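Local structure of vesicular integral-membrane protein VIP36 (2DUQ) at residues H10-P15 with I221-F226; F70-T75 with D216-I221. The protein acts as an intracellular lectin of the early secretory pathway, binding high-mannose glycans with the help of calcium and sorting the glycoproteins that carry them. All blocks are in the same frame, centred on the assembly; numbering follows the deposited sequence.

Both contacts lie in the lumenal lectin domain of VIP36, a legume-lectin-like beta sandwich, and both use strand 217-227. From the N terminus the chain first runs through 10-15, a loop that waits for its partner until 221-226, some 200 residues later; contact 1 therefore closes almost the whole domain. Contact 2, between 70-75 at the end of strand 64-73 and 216-221, is nested inside that loop. Strand 217-227 is paired along one edge with 64-73; on its other edge strand 40-43 accompanies the start and 10-15 takes over further on. The contacts share I221 and touch where L12 CD2 packs on I220 CG2 (3.9 Å); their centres are about 17 Å apart.

Contact 1 (H10-P15 with I221-F226); sequences HSLIKP and ISMKLF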
loop_
_atom_site.group_PDB
_atom_site.type_symbol
_atom_site.label_atom_id
_atom_site.label_comp_id
_atom_site.label_asym_id
_atom_site.label_seq_id
_atom_site.Cartn_x
_atom_site.Cartn_y
_atom_site.Cartn_z
ATOM N N HIS A 10 -7.907 -7.856 -10.646
ATOM C CA HIS A 10 -6.955 -7.348 -9.634
ATOM C C HIS A 10 -7.256 -5.904 -9.305
ATOM O O HIS A 10 -6.396 -5.163 -8.797
ATOM C CB HIS A 10 -5.528 -7.491 -10.144
ATOM C CG HIS A 10 -5.132 -8.902 -10.417
ATOM N ND1 HIS A 10 -5.332 -9.922 -9.510
ATOM C CD2 HIS A 10 -4.540 -9.467 -11.498
ATOM C CE1 HIS A 10 -4.882 -11.053 -10.022
ATOM N NE2 HIS A 10 -4.396 -10.803 -11.226
ATOM N N SER A 11 -8.498 -5.501 -9.574
ATOM C CA SER A 11 -8.911 -4.143 -9.349
ATOM C C SER A 11 -10.121 -4.093 -8.422
ATOM O O SER A 11 -10.823 -5.075 -8.301
ATOM C CB SER A 11 -9.216 -3.442 -10.677
ATOM O OG SER A 11 -8.086 -3.523 -11.553
ATOM N N LEU A 12 -10.279 -2.950 -7.756
ATOM C CA LEU A 12 -11.458 -2.575 -6.962
ATOM C C LEU A 12 -12.050 -1.305 -7.568
ATOM O O LEU A 12 -11.464 -0.219 -7.491
ATOM C CB LEU A 12 -11.079 -2.366 -5.486
ATOM C CG LEU A 12 -12.172 -1.845 -4.521
ATOM C CD1 LEU A 12 -12.951 -2.993 -3.913
ATOM C CD2 LEU A 12 -11.509 -1.011 -3.413
ATOM N N ILE A 13 -13.221 -1.436 -8.195
ATOM C CA ILE A 13 -13.797 -0.326 -8.951
ATOM C C ILE A 13 -15.297 -0.212 -8.678
ATOM O O ILE A 13 -15.992 -1.230 -8.704
ATOM C CB ILE A 13 -13.597 -0.541 -10.473
ATOM C CG1 ILE A 13 -12.134 -0.921 -10.782
ATOM C CG2 ILE A 13 -14.035 0.705 -11.255
ATOM C CD1 ILE A 13 -11.858 -1.307 -12.237
ATOM N N LYS A 14 -15.785 1.011 -8.488
ATOM C CA LYS A 14 -17.225 1.249 -8.262
ATOM C C LYS A 14 -18.016 1.020 -9.548
ATOM O O LYS A 14 -17.594 1.481 -10.616
ATOM C CB LYS A 14 -17.492 2.674 -7.797
ATOM C CG LYS A 14 -16.963 3.020 -6.438
ATOM C CD LYS A 14 -17.181 4.494 -6.208
ATOM C CE LYS A 14 -16.453 4.955 -4.997
ATOM N NZ LYS A 14 -16.933 6.266 -4.520
ATOM N N PRO A 15 -19.175 0.336 -9.455
ATOM C CA PRO A 15 -19.747 -0.249 -8.235
ATOM C C PRO A 15 -19.062 -1.568 -7.862
ATOM O O PRO A 15 -18.898 -2.448 -8.700
ATOM C CB PRO A 15 -21.228 -0.441 -8.597
ATOM C CG PRO A 15 -21.235 -0.598 -10.080
ATOM C CD PRO A 15 -20.053 0.136 -10.631
ATOM N N ILE A 221 -10.781 3.929 -2.160
ATOM C CA ILE A 221 -11.948 4.233 -3.003
ATOM C C ILE A 221 -11.887 3.327 -4.226
ATOM O O ILE A 221 -12.873 2.654 -4.565
ATOM C CB ILE A 221 -12.018 5.740 -3.332
ATOM C CG1 ILE A 221 -12.154 6.537 -2.029
ATOM C CG2 ILE A 221 -13.194 6.051 -4.252
ATOM C CD1 ILE A 221 -11.361 7.757 -1.992
ATOM N N SER A 222 -10.707 3.242 -4.851
ATOM C CA SER A 222 -10.510 2.323 -5.963
ATOM C C SER A 222 -9.058 1.885 -6.066
ATOM O O SER A 222 -8.157 2.600 -5.626
ATOM C CB SER A 222 -10.927 2.978 -7.295
ATOM O OG SER A 222 -10.076 4.059 -7.627
ATOM N N MET A 223 -8.852 0.702 -6.629
ATOM C CA MET A 223 -7.507 0.229 -6.937
ATOM C C MET A 223 -7.582 -0.345 -8.345
ATOM O O MET A 223 -8.390 -1.233 -8.610
ATOM C CB MET A 223 -7.042 -0.839 -5.952
ATOM C CG MET A 223 -6.835 -0.339 -4.505
ATOM S SD MET A 223 -6.289 -1.664 -3.418
ATOM C CE MET A 223 -7.824 -2.456 -2.977
ATOM N N LYS A 224 -6.757 0.179 -9.239
ATOM C CA LYS A 224 -6.807 -0.197 -10.648
ATOM C C LYS A 224 -5.442 -0.700 -11.051
ATOM O O LYS A 224 -4.471 0.051 -10.994
ATOM C CB LYS A 224 -7.229 1.001 -11.507
ATOM C CG LYS A 224 -8.703 1.381 -11.317
ATOM C CD LYS A 224 -9.046 2.646 -12.111
ATOM C CE LYS A 224 -10.443 3.133 -11.768
ATOM N NZ LYS A 224 -11.140 3.680 -12.979
ATOM N N LEU A 225 -5.383 -1.974 -11.422
ATOM C CA LEU A 225 -4.134 -2.635 -11.781
ATOM C C LEU A 225 -4.031 -2.796 -13.295
ATOM O O LEU A 225 -4.898 -3.418 -13.931
ATOM C CB LEU A 225 -4.033 -3.992 -11.073
ATOM C CG LEU A 225 -2.705 -4.758 -10.880
ATOM C CD1 LEU A 225 -2.417 -5.640 -12.016
ATOM C CD2 LEU A 225 -1.528 -3.814 -10.584
ATOM N N PHE A 226 -2.952 -2.257 -13.855
ATOM C CA PHE A 226 -2.716 -2.312 -15.300
ATOM C C PHE A 226 -1.549 -3.197 -15.652
ATOM O O PHE A 226 -0.482 -3.106 -15.024
ATOM C CB PHE A 226 -2.475 -0.909 -15.857
ATOM C CG PHE A 226 -3.628 0.015 -15.650
ATOM C CD1 PHE A 226 -3.638 0.896 -14.578
ATOM C CD2 PHE A 226 -4.710 0.003 -16.525
ATOM C CE1 PHE A 226 -4.712 1.754 -14.364
ATOM C CE2 PHE A 226 -5.779 0.855 -16.321
ATOM C CZ PHE A 226 -5.777 1.733 -15.245
#
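L12 and M223 form the centre of this contact, pairing through their backbones and touching with their side chains. They make a single antiparallel bridge of the hydrogen-bonded kind: L12 N gives a bond to M223 O (2.7 Å), and M223 N returns one to a lone pair of L12 O (2.9 Å). This fixes the N-terminal segment beside strand 217-227. With CG anti to the backbone N (chi1 175°), L12 brings its branch CD2 obliquely against the thioether end of M223, where it meets CE at 4.0 Å. A branched and a flexible apolar chain suit this buried place, where W27 and I53 also touch both residues.

Beside the bridge, L225 N points almost straight at S11 OG (3.1 Å, 177° at the hydrogen), and the same hydroxyl is bonded to K7 O, a small group serving two backbone sites. Next to it the CB atoms of H10 and L225 meet at 3.9 Å, while the imidazole ND1 of H10 turns to N55. At the other end K14, extended beyond CG, lays CE against CG2 of I221 (3.5 Å). The side chains of I13 and K224 cross at about a right angle, CG1 of the first meeting CG of the second.

Directional bonds to and from L12, and the one S11 OG accepts from L225 N, thus set the register, and apolar carbons pack beside them; H10 O, close to L225 CB, is buried without a hydrogen-bond partner. A long amphipathic chain suits partly exposed K14: its methylenes lie on I221 while NZ, probably charged, reaches Q38.

Contact 2 (F70-T75 with D216-I221); sequences FKVHGT and DNHDII
In the legume-lectin-like sandwich, strands 64-73 and 217-227 are antiparallel neighbours in one sheet, and this contact joins the C-terminal end of the first to the start of the second. K71 with D219 and H73 with N217 are the hydrogen-bonded pairs; F70 with I220 and V72 with H218 alternate with them as non-hydrogen-bonded pairs. F70, V72 and I220 give their face apolar packing, with the imidazole of H218 among them: V72 CG1 comes to 3.9 Å from H218 CD2. D216 OD2, salt-bridged to R159, also lies against V72 CG1. H218 bonds T43 through ND1; its side chain is about 6 Å from that of carbohydrate-binding D83 and 8 Å from the bound mannose, so the contact borders the sugar site.

The other face is polar and centres on H73. Its CG sits between the backbone N and the carbonyl carbon (chi1 57°), bringing the ring back over the neighbouring strand. Histidine suits this place because one flat ring can donate from an edge and offer both faces. NE2 donates in the ring plane to D219 OD2 (2.8 Å, 168° at the hydrogen), although it reaches the carboxylate from above its plane. D219 also holds R41 through OD1. K71 CE covers one face of the imidazole, and N217 CB lies over the opposite face in a CH-pi contact. Asparagine adds a side-chain N-H to its backbone one: from opposite faces of its carbonyl plane, H73 O accepts both N217 N (2.8 Å) and N217 ND2 (3.1 Å).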
loop_
_atom_site.group_PDB
_atom_site.type_symbol
_atom_site.label_atom_id
_atom_site.label_comp_id
_atom_site.label_asym_id
_atom_site.label_seq_id
_atom_site.Cartn_x
_atom_site.Cartn_y
_atom_site.Cartn_z
ATOM N N PHE A 70 -7.299 6.764 -2.720
ATOM C CA PHE A 70 -7.389 6.564 -1.258
ATOM C C PHE A 70 -7.797 7.892 -0.655
ATOM O O PHE A 70 -7.665 8.940 -1.302
ATOM C CB PHE A 70 -6.031 6.090 -0.669
ATOM C CG PHE A 70 -4.948 7.146 -0.703
ATOM C CD1 PHE A 70 -4.132 7.281 -1.827
ATOM C CD2 PHE A 70 -4.745 8.005 0.386
ATOM C CE1 PHE A 70 -3.149 8.255 -1.887
ATOM C CE2 PHE A 70 -3.746 9.006 0.357
ATOM C CZ PHE A 70 -2.936 9.138 -0.795
ATOM N N LYS A 71 -8.318 7.855 0.574
ATOM C CA LYS A 71 -8.576 9.067 1.331
ATOM C C LYS A 71 -8.274 8.829 2.809
ATOM O O LYS A 71 -8.866 7.956 3.449
ATOM C CB LYS A 71 -10.023 9.586 1.134
ATOM C CG LYS A 71 -10.199 11.052 1.571
ATOM C CD LYS A 71 -11.671 11.498 1.510
ATOM C CE LYS A 71 -11.979 12.741 2.366
ATOM N NZ LYS A 71 -11.015 13.896 2.324
ATOM N N VAL A 72 -7.351 9.615 3.344
ATOM C CA VAL A 72 -7.058 9.587 4.765
ATOM C C VAL A 72 -7.531 10.905 5.312
ATOM O O VAL A 72 -7.092 11.971 4.861
ATOM C CB VAL A 72 -5.542 9.459 5.041
ATOM C CG1 VAL A 72 -5.276 9.421 6.561
ATOM C CG2 VAL A 72 -4.976 8.218 4.368
ATOM N N HIS A 73 -8.429 10.846 6.286
ATOM C CA HIS A 73 -9.082 12.055 6.757
ATOM C C HIS A 73 -9.598 11.829 8.164
ATOM O O HIS A 73 -10.038 10.736 8.486
ATOM C CB HIS A 73 -10.222 12.442 5.799
ATOM C CG HIS A 73 -11.257 11.372 5.591
ATOM N ND1 HIS A 73 -12.509 11.428 6.169
ATOM C CD2 HIS A 73 -11.234 10.234 4.854
ATOM C CE1 HIS A 73 -13.218 10.382 5.780
ATOM N NE2 HIS A 73 -12.465 9.638 4.991
ATOM N N GLY A 74 -9.508 12.840 9.023
ATOM C CA GLY A 74 -10.066 12.667 10.357
ATOM C C GLY A 74 -10.245 13.948 11.113
ATOM O O GLY A 74 -9.880 15.010 10.620
ATOM N N THR A 75 -10.795 13.835 12.319
ATOM C CA THR A 75 -11.090 15.002 13.151
ATOM C C THR A 75 -10.092 15.212 14.288
ATOM O O THR A 75 -10.300 16.077 15.134
ATOM C CB THR A 75 -12.529 14.951 13.701
ATOM O OG1 THR A 75 -12.717 13.734 14.429
ATOM C CG2 THR A 75 -13.555 15.024 12.547
ATOM N N ASP A 216 -7.654 7.861 12.403
ATOM C CA ASP A 216 -8.045 8.585 11.192
ATOM C C ASP A 216 -8.953 7.610 10.449
ATOM O O ASP A 216 -8.887 6.410 10.684
ATOM C CB ASP A 216 -6.841 8.839 10.268
ATOM C CG ASP A 216 -6.356 10.285 10.270
ATOM O OD1 ASP A 216 -7.131 11.224 10.587
ATOM O OD2 ASP A 216 -5.172 10.487 9.894
ATOM N N ASN A 217 -9.802 8.127 9.571
ATOM C CA ASN A 217 -10.430 7.270 8.555
ATOM C C ASN A 217 -9.389 6.935 7.502
ATOM O O ASN A 217 -8.730 7.840 7.004
ATOM C CB ASN A 217 -11.587 7.997 7.862
ATOM C CG ASN A 217 -12.728 8.334 8.810
ATOM O OD1 ASN A 217 -13.448 7.454 9.254
ATOM N ND2 ASN A 217 -12.883 9.621 9.127
ATOM N N HIS A 218 -9.218 5.652 7.187
ATOM C CA HIS A 218 -8.287 5.252 6.141
ATOM C C HIS A 218 -9.121 4.542 5.090
ATOM O O HIS A 218 -9.502 3.382 5.282
ATOM C CB HIS A 218 -7.178 4.306 6.667
ATOM C CG HIS A 218 -6.279 4.925 7.696
ATOM N ND1 HIS A 218 -6.483 4.775 9.050
ATOM C CD2 HIS A 218 -5.170 5.696 7.568
ATOM C CE1 HIS A 218 -5.544 5.434 9.712
ATOM N NE2 HIS A 218 -4.740 6.009 8.834
ATOM N N ASP A 219 -9.432 5.258 4.010
ATOM C CA ASP A 219 -10.317 4.741 2.944
ATOM C C ASP A 219 -9.579 4.371 1.659
ATOM O O ASP A 219 -8.714 5.099 1.192
ATOM C CB ASP A 219 -11.367 5.793 2.549
ATOM C CG ASP A 219 -12.293 6.200 3.693
ATOM O OD1 ASP A 219 -12.418 5.472 4.711
ATOM O OD2 ASP A 219 -12.938 7.263 3.557
ATOM N N ILE A 220 -9.961 3.245 1.077
ATOM C CA ILE A 220 -9.609 2.931 -0.287
ATOM C C ILE A 220 -10.873 3.109 -1.117
ATOM O O ILE A 220 -11.916 2.549 -0.783
ATOM C CB ILE A 220 -9.097 1.486 -0.381
ATOM C CG1 ILE A 220 -7.928 1.280 0.608
ATOM C CG2 ILE A 220 -8.717 1.114 -1.825
ATOM C CD1 ILE A 220 -6.708 2.216 0.387
ATOM N N ILE A 221 -10.781 3.929 -2.160
ATOM C CA ILE A 221 -11.948 4.233 -3.003
ATOM C C ILE A 221 -11.887 3.327 -4.226
ATOM O O ILE A 221 -12.873 2.654 -4.565
ATOM C CB ILE A 221 -12.018 5.740 -3.332
ATOM C CG1 ILE A 221 -12.154 6.537 -2.029
ATOM C CG2 ILE A 221 -13.194 6.051 -4.252
ATOM C CD1 ILE A 221 -11.361 7.757 -1.992
#